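Local structure of AvrRxo1-ORF2 (Xanthomonas oryzae pv. oryzicola, 4Z8T) at residues V38-F43 against R72-E77; F43-L48 against E65-Y70; K50-S55 against E86-V91. The protein binds the type III effector AvrRxo1-ORF1, which carries a polynucleotide kinase domain, and probably acts as its molecular chaperone. All coordinates share one frame; numbering follows the deposited sequence.

Contact 1: residues V38-F43 against R72-E77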
loop_
_atom_site.group_PDB
_atom_site.type_symbol
_atom_site.label_atom_id
_atom_site.label_comp_id
_atom_site.label_asym_id
_atom_site.label_seq_id
_atom_site.Cartn_x
_atom_site.Cartn_y
_atom_site.Cartn_z
ATOM N N VAL B 38 -17.308 -2.839 17.324
ATOM C CA VAL B 38 -18.354 -3.604 16.648
ATOM C C VAL B 38 -18.854 -4.787 17.484
ATOM O O VAL B 38 -19.765 -5.506 17.071
ATOM C CB VAL B 38 -17.917 -4.076 15.236
ATOM C CG1 VAL B 38 -17.289 -2.933 14.470
ATOM C CG2 VAL B 38 -16.933 -5.231 15.328
ATOM N N GLY B 39 -18.256 -4.983 18.656
ATOM C CA GLY B 39 -18.704 -6.021 19.568
ATOM C C GLY B 39 -18.170 -7.411 19.275
ATOM O O GLY B 39 -18.768 -8.412 19.676
ATOM N N LYS B 40 -17.036 -7.479 18.582
ATOM C CA LYS B 40 -16.405 -8.754 18.259
ATOM C C LYS B 40 -16.040 -9.495 19.545
ATOM O O LYS B 40 -15.564 -8.885 20.502
ATOM C CB LYS B 40 -15.157 -8.494 17.403
ATOM C CG LYS B 40 -14.316 -9.718 17.040
ATOM C CD LYS B 40 -13.379 -9.348 15.891
ATOM C CE LYS B 40 -12.377 -10.443 15.598
ATOM N NZ LYS B 40 -12.164 -10.555 14.128
ATOM N N GLU B 41 -16.285 -10.804 19.578
ATOM C CA GLU B 41 -15.987 -11.612 20.758
ATOM C C GLU B 41 -14.516 -11.504 21.157
ATOM O O GLU B 41 -13.621 -11.556 20.307
ATOM C CB GLU B 41 -16.376 -13.078 20.519
ATOM C CG GLU B 41 -16.105 -14.007 21.691
ATOM C CD GLU B 41 -16.573 -15.428 21.427
ATOM O OE1 GLU B 41 -17.224 -15.665 20.384
ATOM O OE2 GLU B 41 -16.293 -16.310 22.269
ATOM N N ARG B 42 -14.272 -11.322 22.448
ATOM C CA ARG B 42 -12.916 -11.205 22.967
ATOM C C ARG B 42 -12.118 -12.478 22.706
ATOM O O ARG B 42 -12.619 -13.581 22.932
ATOM C CB ARG B 42 -12.956 -10.945 24.467
ATOM C CG ARG B 42 -11.590 -10.761 25.075
ATOM C CD ARG B 42 -11.325 -9.300 25.361
ATOM N NE ARG B 42 -12.293 -8.771 26.318
ATOM C CZ ARG B 42 -12.143 -7.631 26.986
ATOM N NH1 ARG B 42 -11.057 -6.889 26.808
ATOM N NH2 ARG B 42 -13.082 -7.234 27.837
ATOM N N PHE B 43 -10.875 -12.338 22.246
ATOM C CA PHE B 43 -10.090 -13.525 21.929
ATOM C C PHE B 43 -9.715 -14.329 23.169
ATOM O O PHE B 43 -9.124 -13.801 24.119
ATOM C CB PHE B 43 -8.838 -13.203 21.114
ATOM C CG PHE B 43 -8.095 -14.433 20.668
ATOM C CD1 PHE B 43 -8.564 -15.188 19.602
ATOM C CD2 PHE B 43 -6.956 -14.854 21.335
ATOM C CE1 PHE B 43 -7.898 -16.334 19.200
ATOM C CE2 PHE B 43 -6.286 -15.997 20.934
ATOM C CZ PHE B 43 -6.758 -16.734 19.868
ATOM N N ARG B 72 -3.541 -12.609 16.845
ATOM C CA ARG B 72 -3.274 -11.674 15.758
ATOM C C ARG B 72 -4.051 -12.043 14.496
ATOM O O ARG B 72 -4.638 -11.180 13.851
ATOM C CB ARG B 72 -1.774 -11.600 15.474
ATOM C CG ARG B 72 -1.425 -10.793 14.251
ATOM C CD ARG B 72 0.076 -10.643 14.096
ATOM N NE ARG B 72 0.625 -9.812 15.158
ATOM C CZ ARG B 72 0.547 -8.483 15.169
ATOM N NH1 ARG B 72 1.071 -7.807 16.177
ATOM N NH2 ARG B 72 -0.054 -7.831 14.169
HETATM N N MSE B 73 -4.072 -13.324 14.146
HETATM C CA MSE B 73 -4.852 -13.750 12.986
HETATM C C MSE B 73 -6.327 -13.392 13.151
HETATM O O MSE B 73 -6.960 -12.850 12.253
HETATM C CB MSE B 73 -4.687 -15.255 12.741
HETATM C CG MSE B 73 -5.482 -15.752 11.566
HETATM SE SE MSE B 73 -5.294 -17.688 11.413
HETATM C CE MSE B 73 -3.387 -17.736 11.223
ATOM N N TYR B 74 -6.864 -13.669 14.334
ATOM C CA TYR B 74 -8.265 -13.417 14.623
ATOM C C TYR B 74 -8.624 -11.946 14.409
ATOM O O TYR B 74 -9.606 -11.624 13.737
ATOM C CB TYR B 74 -8.527 -13.829 16.074
ATOM C CG TYR B 74 -9.933 -13.605 16.593
ATOM C CD1 TYR B 74 -11.012 -14.291 16.061
ATOM C CD2 TYR B 74 -10.166 -12.725 17.641
ATOM C CE1 TYR B 74 -12.293 -14.101 16.554
ATOM C CE2 TYR B 74 -11.439 -12.532 18.139
ATOM C CZ TYR B 74 -12.494 -13.218 17.592
ATOM O OH TYR B 74 -13.763 -13.027 18.083
ATOM N N TYR B 75 -7.807 -11.061 14.963
ATOM C CA TYR B 75 -8.118 -9.636 14.937
ATOM C C TYR B 75 -7.697 -8.938 13.653
ATOM O O TYR B 75 -8.431 -8.098 13.149
ATOM C CB TYR B 75 -7.481 -8.920 16.120
ATOM C CG TYR B 75 -8.226 -9.152 17.417
ATOM C CD1 TYR B 75 -9.559 -8.785 17.541
ATOM C CD2 TYR B 75 -7.594 -9.728 18.507
ATOM C CE1 TYR B 75 -10.249 -8.992 18.728
ATOM C CE2 TYR B 75 -8.276 -9.940 19.705
ATOM C CZ TYR B 75 -9.603 -9.568 19.797
ATOM O OH TYR B 75 -10.301 -9.771 20.967
ATOM N N VAL B 76 -6.514 -9.273 13.145
ATOM C CA VAL B 76 -5.951 -8.534 12.011
ATOM C C VAL B 76 -6.377 -9.111 10.672
ATOM O O VAL B 76 -6.738 -8.371 9.755
ATOM C CB VAL B 76 -4.426 -8.475 12.089
ATOM C CG1 VAL B 76 -3.859 -7.719 10.900
ATOM C CG2 VAL B 76 -4.003 -7.797 13.370
ATOM N N GLU B 77 -6.357 -10.433 10.553
ATOM C CA GLU B 77 -6.655 -11.052 9.263
ATOM C C GLU B 77 -8.128 -11.313 9.015
ATOM O O GLU B 77 -8.557 -11.389 7.868
ATOM C CB GLU B 77 -5.888 -12.358 9.115
ATOM C CG GLU B 77 -4.405 -12.203 8.990
ATOM C CD GLU B 77 -3.749 -13.543 8.742
ATOM O OE1 GLU B 77 -2.867 -13.937 9.537
ATOM O OE2 GLU B 77 -4.134 -14.212 7.752
HETATM O O HOH W 1 -10.856 -7.795 14.113
HETATM O O HOH W 2 -12.790 -8.076 20.829
#
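Lys40 lays the end of its side chain over one face of the Tyr74 ring. Its CE sits 3.5 Å from the centroid of the Tyr74 ring, a CH-pi contact. The ammonium follows as a cation-pi pair, NZ standing almost on the normal of that ring. Lys40 CG is anti to the backbone N (chi1 176°), and the chain stays extended as far as CE before bending at chi4. This reach brings Lys40 NZ to the backbone O of Tyr74, a hydrogen bond of 2.8 Å met from above the carbonyl plane. A water accepts from NZ and donates to the O of Tyr75. The carbonyl of Val81 is a further acceptor for NZ. The buried ammonium is thus gripped by three oxygens as well as by the ring.

Tyr74 runs the other way along Lys40. Tyr74 OH donates to Glu41 O at 2.7 Å, with the donor tilted from the carbonyl plane. Phe43 also slides past Tyr74, their planes 43° apart, with Phe43 CD1 3.5 Å from Tyr74 CD2. The Tyr75 side chain sets out with CG beside its backbone N (chi1 -77°). Tyr75 OH accepts from Phe43 N at 2.9 Å, and its ring packs on Phe43 CB. A second water links the same hydroxyl to Lys40 O. The carboxylate of Glu41 turns elsewhere, to the backbone N of Leu84.

Gly39 ends helix 6-38 with positive phi in a Schellman motif. The extended residues that follow are tied by two tyrosine hydroxyls and one lysine to helix 63-77. This is a helix-to-loop junction of an all-helical fold, where the chain passes from the long first helix to the short helix 45-51.

Contact 2: residues F43-L48 against E65-Y70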
loop_
_atom_site.group_PDB
_atom_site.type_symbol
_atom_site.label_atom_id
_atom_site.label_comp_id
_atom_site.label_asym_id
_atom_site.label_seq_id
_atom_site.Cartn_x
_atom_site.Cartn_y
_atom_site.Cartn_z
ATOM N N PHE B 43 -10.875 -12.338 22.246
ATOM C CA PHE B 43 -10.090 -13.525 21.929
ATOM C C PHE B 43 -9.715 -14.329 23.169
ATOM O O PHE B 43 -9.124 -13.801 24.119
ATOM C CB PHE B 43 -8.838 -13.203 21.114
ATOM C CG PHE B 43 -8.095 -14.433 20.668
ATOM C CD1 PHE B 43 -8.564 -15.188 19.602
ATOM C CD2 PHE B 43 -6.956 -14.854 21.335
ATOM C CE1 PHE B 43 -7.898 -16.334 19.200
ATOM C CE2 PHE B 43 -6.286 -15.997 20.934
ATOM C CZ PHE B 43 -6.758 -16.734 19.868
ATOM N N ASP B 44 -10.046 -15.618 23.116
ATOM C CA ASP B 44 -9.893 -16.550 24.225
ATOM C C ASP B 44 -9.261 -17.822 23.661
ATOM O O ASP B 44 -9.962 -18.659 23.096
ATOM C CB ASP B 44 -11.283 -16.846 24.810
ATOM C CG ASP B 44 -11.256 -17.804 25.995
ATOM O OD1 ASP B 44 -10.588 -18.861 25.931
ATOM O OD2 ASP B 44 -11.949 -17.509 26.991
ATOM N N LEU B 45 -7.945 -17.959 23.810
ATOM C CA LEU B 45 -7.216 -19.094 23.230
ATOM C C LEU B 45 -7.723 -20.437 23.755
ATOM O O LEU B 45 -7.882 -21.394 22.994
ATOM C CB LEU B 45 -5.709 -18.963 23.482
ATOM C CG LEU B 45 -4.856 -20.124 22.957
ATOM C CD1 LEU B 45 -4.980 -20.242 21.439
ATOM C CD2 LEU B 45 -3.393 -19.997 23.376
ATOM N N GLU B 46 -7.987 -20.497 25.057
ATOM C CA GLU B 46 -8.445 -21.729 25.683
ATOM C C GLU B 46 -9.815 -22.171 25.169
ATOM O O GLU B 46 -10.023 -23.354 24.898
ATOM C CB GLU B 46 -8.442 -21.586 27.206
ATOM C CG GLU B 46 -7.074 -21.232 27.773
ATOM C CD GLU B 46 -7.063 -21.156 29.288
ATOM O OE1 GLU B 46 -8.138 -21.329 29.905
ATOM O OE2 GLU B 46 -5.976 -20.924 29.861
ATOM N N GLU B 47 -10.745 -21.229 25.029
ATOM C CA GLU B 47 -12.039 -21.558 24.440
ATOM C C GLU B 47 -11.841 -21.975 22.992
ATOM O O GLU B 47 -12.526 -22.875 22.499
ATOM C CB GLU B 47 -13.017 -20.381 24.497
ATOM C CG GLU B 47 -14.374 -20.705 23.867
ATOM C CD GLU B 47 -15.195 -19.471 23.527
ATOM O OE1 GLU B 47 -14.890 -18.380 24.057
ATOM O OE2 GLU B 47 -16.152 -19.593 22.727
ATOM N N LEU B 48 -10.907 -21.308 22.316
ATOM C CA LEU B 48 -10.559 -21.669 20.948
ATOM C C LEU B 48 -10.068 -23.112 20.910
ATOM O O LEU B 48 -10.548 -23.914 20.110
ATOM C CB LEU B 48 -9.485 -20.730 20.381
ATOM C CG LEU B 48 -9.123 -20.981 18.912
ATOM C CD1 LEU B 48 -10.352 -20.854 18.032
ATOM C CD2 LEU B 48 -8.033 -20.035 18.441
ATOM N N GLU B 65 4.264 -17.962 21.401
ATOM C CA GLU B 65 4.123 -17.945 19.951
ATOM C C GLU B 65 2.713 -18.379 19.566
ATOM O O GLU B 65 2.147 -17.874 18.602
ATOM C CB GLU B 65 5.180 -18.830 19.271
ATOM C CG GLU B 65 5.351 -18.554 17.769
ATOM C CD GLU B 65 6.451 -19.384 17.124
ATOM O OE1 GLU B 65 6.506 -19.437 15.868
ATOM O OE2 GLU B 65 7.266 -19.977 17.868
ATOM N N ARG B 66 2.131 -19.296 20.332
ATOM C CA ARG B 66 0.820 -19.838 19.976
ATOM C C ARG B 66 -0.324 -18.837 20.149
ATOM O O ARG B 66 -1.170 -18.694 19.263
ATOM C CB ARG B 66 0.533 -21.124 20.750
ATOM C CG ARG B 66 -0.633 -21.921 20.201
ATOM C CD ARG B 66 -0.451 -23.418 20.440
ATOM N NE ARG B 66 -0.934 -23.836 21.753
ATOM C CZ ARG B 66 -0.184 -23.874 22.850
ATOM N NH1 ARG B 66 1.093 -23.519 22.799
ATOM N NH2 ARG B 66 -0.712 -24.270 23.999
ATOM N N ASN B 67 -0.354 -18.148 21.284
ATOM C CA ASN B 67 -1.369 -17.127 21.490
ATOM C C ASN B 67 -1.188 -16.016 20.471
ATOM O O ASN B 67 -2.152 -15.578 19.838
ATOM C CB ASN B 67 -1.314 -16.553 22.907
ATOM C CG ASN B 67 -2.499 -15.651 23.211
ATOM O OD1 ASN B 67 -3.632 -16.119 23.344
ATOM N ND2 ASN B 67 -2.246 -14.352 23.309
ATOM N N ASP B 68 0.057 -15.580 20.301
ATOM C CA ASP B 68 0.367 -14.471 19.405
ATOM C C ASP B 68 0.005 -14.753 17.941
ATOM O O ASP B 68 -0.406 -13.844 17.221
ATOM C CB ASP B 68 1.837 -14.048 19.544
ATOM C CG ASP B 68 2.131 -13.368 20.885
ATOM O OD1 ASP B 68 1.552 -13.785 21.917
ATOM O OD2 ASP B 68 2.940 -12.413 20.906
ATOM N N ILE B 69 0.144 -16.003 17.505
ATOM C CA ILE B 69 -0.253 -16.374 16.149
ATOM C C ILE B 69 -1.765 -16.245 15.952
ATOM O O ILE B 69 -2.227 -15.620 14.989
ATOM C CB ILE B 69 0.190 -17.819 15.796
ATOM C CG1 ILE B 69 1.703 -17.885 15.580
ATOM C CG2 ILE B 69 -0.516 -18.310 14.550
ATOM C CD1 ILE B 69 2.251 -19.299 15.577
ATOM N N TYR B 70 -2.543 -16.831 16.857
ATOM C CA TYR B 70 -3.981 -16.907 16.647
ATOM C C TYR B 70 -4.738 -15.658 17.059
ATOM O O TYR B 70 -5.736 -15.315 16.436
ATOM C CB TYR B 70 -4.585 -18.172 17.271
ATOM C CG TYR B 70 -4.156 -19.393 16.511
ATOM C CD1 TYR B 70 -4.693 -19.677 15.261
ATOM C CD2 TYR B 70 -3.183 -20.234 17.016
ATOM C CE1 TYR B 70 -4.282 -20.779 14.544
ATOM C CE2 TYR B 70 -2.770 -21.337 16.311
ATOM C CZ TYR B 70 -3.322 -21.603 15.079
ATOM O OH TYR B 70 -2.903 -22.701 14.381
#
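Leu45, Tyr70 and Asn67 carry this contact, together with the outer rim of the Phe43 ring. Leu45 lies in the first turn of helix 45-51 and points at helix 63-77. Leu45 CB is 3.5 Å from Asn67 OD1, and its CD2 rests near CA and CB of the same asparagine. The two side chains pass at a slant. Asn67 turns its amide across to the facing segment, CG standing trans to the main-chain N (chi1 -171°). There OD1 also lies at the edge of the Phe43 ring, in plane, with Phe43 CE2 3.6 Å from Asn67 OD1. The ring and amide planes are 55° apart. The oxygen therefore meets the hydrogen-bearing rim of the ring, a weakly polar approach.

One turn further along helix 63-77, Tyr70 offers its backbone and CB. Phe43 CZ reaches the carbonyl C of Tyr70 at 3.6 Å and Tyr70 CB at 3.7 Å. The phenol of Tyr70 continues to Thr54 and Phe95. One face of its ring is covered by CG2 of its neighbour Ile69. Leu48, one turn after Leu45, adds a looser touch from CD2 to Tyr70 CB at 4.1 Å, and its side chain runs at about a right angle to the tyrosine.

Asp44 sets the start of the short helix as its N-cap. The capping bond from Glu47 N to Asp44 OD1 is unusually short, and its exact geometry is doubtful. Beside this mixed seam, Arg66 makes a salt bridge through NE with Glu49. On helix 63-77, Glu65 and Ile69 meet the chain of AvrRxo1-ORF1. Helix 45-51 and the loop residue just before its N-cap pack on helix 63-77 in an all-helical fold, with Leu45 and Leu48 three residues apart on one side of the capped helix.

Contact 3: residues K50-S55 against E86-V91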
loop_
_atom_site.group_PDB
_atom_site.type_symbol
_atom_site.label_atom_id
_atom_site.label_comp_id
_atom_site.label_asym_id
_atom_site.label_seq_id
_atom_site.Cartn_x
_atom_site.Cartn_y
_atom_site.Cartn_z
ATOM N N LYS B 50 -10.722 -25.550 22.520
ATOM C CA LYS B 50 -11.754 -26.548 22.787
ATOM C C LYS B 50 -12.389 -27.048 21.501
ATOM O O LYS B 50 -12.762 -28.216 21.392
ATOM C CB LYS B 50 -12.857 -25.959 23.666
ATOM C CG LYS B 50 -12.605 -26.065 25.151
ATOM C CD LYS B 50 -13.919 -26.167 25.922
ATOM C CE LYS B 50 -14.111 -24.972 26.833
ATOM N NZ LYS B 50 -12.793 -24.433 27.268
ATOM N N ILE B 51 -12.508 -26.148 20.531
ATOM C CA ILE B 51 -13.303 -26.393 19.333
ATOM C C ILE B 51 -12.408 -26.701 18.119
ATOM O O ILE B 51 -12.878 -27.179 17.083
ATOM C CB ILE B 51 -14.271 -25.200 19.093
ATOM C CG1 ILE B 51 -15.304 -25.131 20.227
ATOM C CG2 ILE B 51 -14.973 -25.286 17.750
ATOM C CD1 ILE B 51 -16.760 -25.242 19.760
ATOM N N CYS B 52 -11.107 -26.463 18.265
ATOM C CA CYS B 52 -10.156 -26.835 17.219
ATOM C C CYS B 52 -8.738 -27.003 17.747
ATOM O O CYS B 52 -8.424 -26.614 18.874
ATOM C CB CYS B 52 -10.162 -25.813 16.078
ATOM S SG CYS B 52 -9.602 -24.165 16.562
ATOM N N ASP B 53 -7.887 -27.579 16.905
ATOM C CA ASP B 53 -6.499 -27.839 17.250
ATOM C C ASP B 53 -5.595 -26.717 16.759
ATOM O O ASP B 53 -5.516 -26.460 15.556
ATOM C CB ASP B 53 -6.053 -29.157 16.621
ATOM C CG ASP B 53 -4.617 -29.505 16.947
ATOM O OD1 ASP B 53 -4.113 -29.050 17.994
ATOM O OD2 ASP B 53 -4.002 -30.254 16.163
ATOM N N THR B 54 -4.912 -26.061 17.693
ATOM C CA THR B 54 -3.967 -24.998 17.372
ATOM C C THR B 54 -2.531 -25.492 17.484
ATOM O O THR B 54 -1.581 -24.715 17.359
ATOM C CB THR B 54 -4.130 -23.804 18.326
ATOM O OG1 THR B 54 -4.007 -24.253 19.683
ATOM C CG2 THR B 54 -5.485 -23.140 18.126
ATOM N N SER B 55 -2.378 -26.790 17.716
ATOM C CA SER B 55 -1.076 -27.348 18.056
ATOM C C SER B 55 -0.164 -27.575 16.854
ATOM O O SER B 55 1.057 -27.645 17.012
ATOM C CB SER B 55 -1.257 -28.656 18.825
ATOM O OG SER B 55 -0.064 -29.032 19.478
ATOM N N GLU B 86 -16.738 -19.138 14.873
ATOM C CA GLU B 86 -16.585 -18.851 13.456
ATOM C C GLU B 86 -15.125 -19.058 13.075
ATOM O O GLU B 86 -14.806 -19.745 12.102
ATOM C CB GLU B 86 -16.970 -17.392 13.230
ATOM C CG GLU B 86 -17.375 -16.996 11.826
ATOM C CD GLU B 86 -18.084 -15.649 11.820
ATOM O OE1 GLU B 86 -18.187 -15.024 12.901
ATOM O OE2 GLU B 86 -18.549 -15.216 10.746
ATOM N N PHE B 87 -14.249 -18.449 13.868
ATOM C CA PHE B 87 -12.811 -18.499 13.650
ATOM C C PHE B 87 -12.317 -19.937 13.680
ATOM O O PHE B 87 -11.397 -20.298 12.950
ATOM C CB PHE B 87 -12.096 -17.665 14.714
ATOM C CG PHE B 87 -10.619 -17.512 14.483
ATOM C CD1 PHE B 87 -10.140 -16.947 13.313
ATOM C CD2 PHE B 87 -9.712 -17.913 15.444
ATOM C CE1 PHE B 87 -8.786 -16.800 13.109
ATOM C CE2 PHE B 87 -8.357 -17.767 15.249
ATOM C CZ PHE B 87 -7.891 -17.207 14.075
ATOM N N ALA B 88 -12.936 -20.755 14.527
ATOM C CA ALA B 88 -12.618 -22.179 14.599
ATOM C C ALA B 88 -12.689 -22.871 13.240
ATOM O O ALA B 88 -11.810 -23.662 12.893
ATOM C CB ALA B 88 -13.543 -22.866 15.581
ATOM N N HIS B 89 -13.745 -22.590 12.483
ATOM C CA HIS B 89 -13.905 -23.165 11.151
ATOM C C HIS B 89 -12.752 -22.765 10.237
ATOM O O HIS B 89 -12.271 -23.576 9.442
ATOM C CB HIS B 89 -15.231 -22.725 10.534
ATOM C CG HIS B 89 -16.435 -23.270 11.235
ATOM N ND1 HIS B 89 -16.348 -24.184 12.267
ATOM C CD2 HIS B 89 -17.755 -23.033 11.053
ATOM C CE1 HIS B 89 -17.566 -24.483 12.688
ATOM N NE2 HIS B 89 -18.436 -23.799 11.968
ATOM N N ILE B 90 -12.330 -21.507 10.344
ATOM C CA ILE B 90 -11.192 -21.002 9.584
ATOM C C ILE B 90 -9.934 -21.793 9.923
ATOM O O ILE B 90 -9.247 -22.294 9.031
ATOM C CB ILE B 90 -10.931 -19.519 9.905
ATOM C CG1 ILE B 90 -12.143 -18.661 9.531
ATOM C CG2 ILE B 90 -9.651 -19.030 9.220
ATOM C CD1 ILE B 90 -12.396 -18.565 8.049
ATOM N N VAL B 91 -9.638 -21.901 11.218
ATOM C CA VAL B 91 -8.433 -22.579 11.684
ATOM C C VAL B 91 -8.389 -24.034 11.214
ATOM O O VAL B 91 -7.335 -24.535 10.797
ATOM C CB VAL B 91 -8.312 -22.494 13.220
ATOM C CG1 VAL B 91 -7.141 -23.320 13.718
ATOM C CG2 VAL B 91 -8.145 -21.045 13.646
#
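The Phe87 ring carries CG2 of Val91 on one face, 3.7 Å above the plane and offset toward the rim. Val91 is one turn on in the same helix, so the two side chains pack along it. Phe87 also meets the Tyr74 ring edge-to-face and touches Leu48 and Met73, which places it in the core between the helices. The other methyl of Val91 is the one that crosses the contact. CG1 is anti to the backbone N (chi1 174°) and faces the sulfur of Cys52, with Cys52 SG to Val91 CG1 at 3.9 Å. Val91 CG1 also lies 4.0 Å from Asp53 O.

Cys52 holds SG between its backbone N and carbonyl carbon (chi1 64°). From there the sulfur sits over the helix surface, with Cys52 SG 4.1 Å from Ala88 CA. Ala88 brings the backbones near: the CA atoms of Cys52 and Ala88 are 5.9 Å apart. This is the exit of helix 45-51 packing against helix 84-94 in an all-helical fold, and the small side chain of Ala88 is consistent with this close approach. The contact is mainly apolar and modest, with 199 Å² buried in all.

Ile51 turns CG2 onto Ala88 CB, the pair being 3.6 Å apart. Next in the chain after Cys52, the CB of Asp53 points away from helix 84-94. Asp53 OD1 accepts from Ser55 N, an Asx turn, the N-H coming from well above the carboxylate plane. Thr54 is buried and packs on Arg66 and Tyr70 of helix 63-77. Asp53 and Ser55 both rest against Pro20 of the AvrRxo1-ORF1 chain.

Overall arrangement
All three contacts lie in the compact part of the chain, beyond the long helix 6-38. Contact 1 and contact 2 both use helix 63-77 and share Phe43, their centres about 11 Å apart. Contact 2 nests inside the loop closed by contact 1. Contact 3 joins helix 45-51 to helix 84-94, and its segments alternate with those of the other two. Its centre is about 10 Å from contact 2's and about 14 Å from contact 1's. Phe87 of helix 84-94 touches Tyr74 and Tyr70 of helix 63-77 and Leu48 of helix 45-51, so these three helices share one core. The segments of each contact also touch AvrRxo1-ORF1, so this bundle lies at the interface with the effector.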